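PDB 1NR9: protein YCGM from Escherichia coli, which is of unknown function but belongs to the fumarylacetoacetate hydrolase (FAH) family and carries a bound magnesium ion. Local coordinates for residues V77-T82 against D188-G193; F46-T51 against K122-D127. All blocks are in the same frame, centred on the assembly; numbering follows the deposited sequence.

How the interactions relate
Both contacts reach the same mixed sheet of the FAH-family fold, with centres about 15 Å apart. Interaction 1 is core: all seven touching residues are buried inside the sheet, where strands 69-79 and 189-191 are joined by backbone hydrogen bonds and aliphatic side chains, and no other chain touches it. Interaction 2 sets strand 45-48 and its continuation against the end of helix 121-124. Six of its eight touching residues are buried, while T51 and D127 are partly exposed at the subunit interface. Its centre combines two lysines and an aromatic ring, the side chain of K124 reaching the magnesium ion. The segments alternate along the chain, and strand 21-24 links the contacts by pairing with both 189-191 and 45-48.

Interaction 1: residues V77-T82 against D188-G193; sequences VLIGAT and DVVLTG
V77 and V190 face each other as a hydrogen-bonded antiparallel pair, part of the mixed sheet of this FAH-family fold. Strands 77-79 and 189-191 run 151° apart in direction. The two valines lie on the same face, with CB of V77 4.2 Å from CB of V190, and helix 171-178 packs over both through I175. I79 slants across to V190: with CG1 beside its own backbone N (chi1 -77°), it lays CD1 against CG2 of V190. T192 meets V77 at about a right angle, methyl to methyl, CG2 of V77 lying 4.0 Å from CG2 of T192, while OG1 of T192 is engaged by the carbonyl O of L75.

The other face carries L78 and V189, a non-hydrogen-bonded pair whose side chains also cross at a slant. CD1 of L78 lies 4.1 Å from CG2 of V189, and F135 of strand 130-137 packs on both. The carboxylate of D188 has other partners, OD2 meeting K20 and the backbone N of K185.

Backbone bonds fix the register. V77 and V190 bond reciprocally, V190 N lying 2.8 Å from V77 O. Next along, I79 N reaches the carbonyl O of D188 at 3.0 Å.

Interaction 2: residues F46-T51 against K122-D127; sequences FIKPET and KAKAFD
The side chain of K124 crosses that of F46 at about a right angle, its methylenes passing over one ring face in a CH-pi contact. CG of K124 is 4.2 Å from the F46 ring centroid and 23° off the ring normal, hence over the face, displaced toward the rim. A bend at chi2 (-79°) then carries the chain along the CE1-CZ side, with CD of K124 3.6 Å from CZ of F46. Beyond the ring, NZ of K124 meets E72 and D103, the two carboxylates of the metal site, and the side chain comes to about 3 Å from the magnesium ion at the nearest atoms.

The backbone of K124 is gripped from the same strand. NZ of K48 donates to the carbonyl O of K124 at 2.6 Å, and also meets D103 and the carbonyl O atoms of L104 and S129. A turn at chi4 (-73°) bends the otherwise extended K48 chain, and NZ sits out of the K124 carbonyl plane. The two lysines thus share D103, each at a different carboxylate oxygen, which probably offsets their like charge.

A125, the first residue to leave helical geometry, adds a second apolar touch, its CB 3.4 Å from CD of P49. Farther along, T51 and D127 lie side by side. Their polar ends turn to the other chain, OG1 of T51 to K20 of the second subunit and OD1 of D127 to the backbone N of T183 of the second subunit, so this end of the contact belongs to the dimer interface.

Strand 45-48 pairs antiparallel with strand 21-24 through F46-C23 and K48-V21 backbone bonds, while beside K124, A123 of helix 121-124 packs on V109 and Q110 of helix 107-116.

Interaction 1: residues V77-T82 against D188-G193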
# COMPACT_ATOMS: atom_id res chain seq x y z
N VAL A 77 5.46 -6.05 -14.63
CA VAL A 77 4.76 -5.42 -15.75
C VAL A 77 4.53 -3.97 -15.36
O VAL A 77 4.02 -3.67 -14.27
CB VAL A 77 3.39 -6.12 -16.00
CG1 VAL A 77 2.73 -5.54 -17.25
CG2 VAL A 77 3.59 -7.62 -16.15
N LEU A 78 4.93 -3.06 -16.25
CA LEU A 78 4.79 -1.62 -16.04
C LEU A 78 3.54 -1.09 -16.75
O LEU A 78 3.49 -1.10 -17.98
CB LEU A 78 6.02 -0.90 -16.58
CG LEU A 78 5.90 0.63 -16.61
CD1 LEU A 78 5.81 1.14 -15.17
CD2 LEU A 78 7.09 1.25 -17.33
N ILE A 79 2.55 -0.62 -15.99
CA ILE A 79 1.32 -0.10 -16.59
C ILE A 79 1.52 1.29 -17.24
O ILE A 79 2.07 2.21 -16.63
CB ILE A 79 0.18 -0.01 -15.55
CG1 ILE A 79 -0.43 -1.39 -15.28
CG2 ILE A 79 -0.94 0.85 -16.11
CD1 ILE A 79 0.52 -2.40 -14.75
N GLY A 80 1.05 1.44 -18.48
CA GLY A 80 1.22 2.71 -19.17
C GLY A 80 0.02 3.63 -19.22
O GLY A 80 0.14 4.80 -19.58
N ALA A 81 -1.15 3.10 -18.87
CA ALA A 81 -2.38 3.88 -18.87
C ALA A 81 -3.28 3.36 -17.77
O ALA A 81 -3.10 2.24 -17.30
CB ALA A 81 -3.07 3.76 -20.21
N THR A 82 -4.26 4.16 -17.36
CA THR A 82 -5.11 3.76 -16.27
C THR A 82 -6.13 2.65 -16.55
O THR A 82 -6.82 2.66 -17.57
CB THR A 82 -5.79 5.00 -15.67
OG1 THR A 82 -6.98 4.62 -14.97
CG2 THR A 82 -6.10 6.02 -16.74
N ASP A 188 2.35 2.67 -12.43
CA ASP A 188 2.28 1.60 -11.44
C ASP A 188 2.95 0.35 -11.99
O ASP A 188 3.04 0.17 -13.19
CB ASP A 188 0.83 1.24 -11.09
CG ASP A 188 0.20 2.21 -10.11
OD1 ASP A 188 0.93 2.84 -9.32
OD2 ASP A 188 -1.04 2.33 -10.13
N VAL A 189 3.39 -0.51 -11.08
CA VAL A 189 4.04 -1.75 -11.47
C VAL A 189 3.24 -2.92 -10.93
O VAL A 189 2.57 -2.80 -9.91
CB VAL A 189 5.47 -1.79 -10.92
CG1 VAL A 189 6.10 -3.16 -11.16
CG2 VAL A 189 6.31 -0.69 -11.58
N VAL A 190 3.30 -4.04 -11.63
CA VAL A 190 2.60 -5.26 -11.23
C VAL A 190 3.54 -6.48 -11.13
O VAL A 190 4.17 -6.85 -12.12
CB VAL A 190 1.49 -5.60 -12.24
CG1 VAL A 190 0.82 -6.91 -11.87
CG2 VAL A 190 0.48 -4.47 -12.29
N LEU A 191 3.64 -7.08 -9.95
CA LEU A 191 4.48 -8.27 -9.78
C LEU A 191 3.60 -9.48 -10.03
O LEU A 191 2.54 -9.62 -9.43
CB LEU A 191 5.07 -8.35 -8.36
CG LEU A 191 6.04 -7.24 -7.95
CD1 LEU A 191 6.85 -7.72 -6.73
CD2 LEU A 191 6.95 -6.89 -9.12
N THR A 192 4.05 -10.38 -10.90
CA THR A 192 3.23 -11.53 -11.24
C THR A 192 3.49 -12.86 -10.55
O THR A 192 3.14 -13.90 -11.09
CB THR A 192 3.28 -11.76 -12.75
OG1 THR A 192 4.63 -12.08 -13.14
CG2 THR A 192 2.84 -10.51 -13.49
N GLY A 193 4.09 -12.86 -9.36
CA GLY A 193 4.32 -14.13 -8.68
C GLY A 193 5.73 -14.64 -8.84
O GLY A 193 6.50 -14.13 -9.65

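Interaction 2: residues F46-T51 against K122-D127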
# COMPACT_ATOMS: atom_id res chain seq x y z
N PHE A 46 -1.88 -8.15 -2.59
CA PHE A 46 -1.31 -7.25 -1.58
C PHE A 46 -0.54 -6.15 -2.33
O PHE A 46 -0.21 -6.32 -3.51
CB PHE A 46 -0.40 -8.02 -0.61
CG PHE A 46 0.85 -8.55 -1.23
CD1 PHE A 46 2.00 -7.77 -1.27
CD2 PHE A 46 0.90 -9.84 -1.75
CE1 PHE A 46 3.18 -8.27 -1.83
CE2 PHE A 46 2.06 -10.34 -2.31
CZ PHE A 46 3.21 -9.55 -2.35
N ILE A 47 -0.27 -5.03 -1.66
CA ILE A 47 0.42 -3.92 -2.33
C ILE A 47 1.67 -3.34 -1.65
O ILE A 47 1.68 -3.06 -0.45
CB ILE A 47 -0.55 -2.75 -2.55
CG1 ILE A 47 -1.86 -3.25 -3.16
CG2 ILE A 47 0.11 -1.72 -3.46
CD1 ILE A 47 -2.94 -2.17 -3.26
N LYS A 48 2.71 -3.13 -2.45
CA LYS A 48 3.94 -2.53 -1.94
C LYS A 48 3.86 -1.03 -2.25
O LYS A 48 3.52 -0.63 -3.36
CB LYS A 48 5.16 -3.16 -2.61
CG LYS A 48 5.47 -4.58 -2.18
CD LYS A 48 6.69 -5.09 -2.91
CE LYS A 48 7.00 -6.54 -2.56
NZ LYS A 48 7.59 -6.72 -1.19
N PRO A 49 4.18 -0.17 -1.27
CA PRO A 49 4.13 1.28 -1.49
C PRO A 49 5.34 1.85 -2.23
O PRO A 49 6.31 1.14 -2.44
CB PRO A 49 3.99 1.82 -0.08
CG PRO A 49 4.93 0.89 0.68
CD PRO A 49 4.54 -0.48 0.13
N GLU A 50 5.27 3.12 -2.61
CA GLU A 50 6.34 3.79 -3.33
C GLU A 50 7.66 3.67 -2.57
O GLU A 50 8.75 3.55 -3.15
CB GLU A 50 6.00 5.27 -3.51
CG GLU A 50 6.88 6.01 -4.50
CD GLU A 50 6.48 7.47 -4.64
OE1 GLU A 50 5.26 7.77 -4.58
OE2 GLU A 50 7.38 8.32 -4.82
N THR A 51 7.55 3.68 -1.25
CA THR A 51 8.72 3.59 -0.42
C THR A 51 9.49 2.29 -0.62
O THR A 51 10.70 2.27 -0.42
CB THR A 51 8.32 3.70 1.05
OG1 THR A 51 7.61 4.92 1.25
CG2 THR A 51 9.55 3.71 1.92
N LYS A 122 3.80 -5.27 7.08
CA LYS A 122 5.05 -5.37 7.80
C LYS A 122 6.01 -6.34 7.14
O LYS A 122 7.21 -6.09 7.08
CB LYS A 122 4.81 -5.82 9.24
CG LYS A 122 4.23 -4.75 10.13
CD LYS A 122 4.02 -5.30 11.53
CE LYS A 122 3.36 -4.28 12.45
NZ LYS A 122 3.14 -4.86 13.80
N ALA A 123 5.48 -7.44 6.62
CA ALA A 123 6.30 -8.46 5.99
C ALA A 123 6.55 -8.24 4.51
O ALA A 123 7.58 -8.66 3.99
CB ALA A 123 5.66 -9.83 6.20
N LYS A 124 5.61 -7.59 3.83
CA LYS A 124 5.73 -7.37 2.39
C LYS A 124 5.90 -5.93 1.91
O LYS A 124 6.15 -5.70 0.72
CB LYS A 124 4.50 -7.96 1.68
CG LYS A 124 4.45 -9.48 1.60
CD LYS A 124 5.34 -10.00 0.49
CE LYS A 124 5.14 -11.49 0.30
NZ LYS A 124 5.91 -12.04 -0.86
N ALA A 125 5.77 -4.96 2.81
CA ALA A 125 5.87 -3.59 2.34
C ALA A 125 6.95 -2.71 2.94
O ALA A 125 6.96 -1.51 2.68
CB ALA A 125 4.51 -2.90 2.47
N PHE A 126 7.84 -3.29 3.74
CA PHE A 126 8.91 -2.50 4.37
C PHE A 126 9.74 -1.74 3.32
O PHE A 126 9.60 -1.99 2.12
CB PHE A 126 9.82 -3.39 5.24
CG PHE A 126 10.44 -4.54 4.50
CD1 PHE A 126 9.78 -5.76 4.41
CD2 PHE A 126 11.67 -4.39 3.87
CE1 PHE A 126 10.35 -6.83 3.70
CE2 PHE A 126 12.24 -5.44 3.16
CZ PHE A 126 11.58 -6.66 3.07
N ASP A 127 10.58 -0.82 3.78
CA ASP A 127 11.39 -0.02 2.87
C ASP A 127 12.25 -0.86 1.93
O ASP A 127 12.87 -1.83 2.35
CB ASP A 127 12.31 0.93 3.64
CG ASP A 127 11.55 1.96 4.45
OD1 ASP A 127 10.38 2.24 4.11
OD2 ASP A 127 12.13 2.51 5.41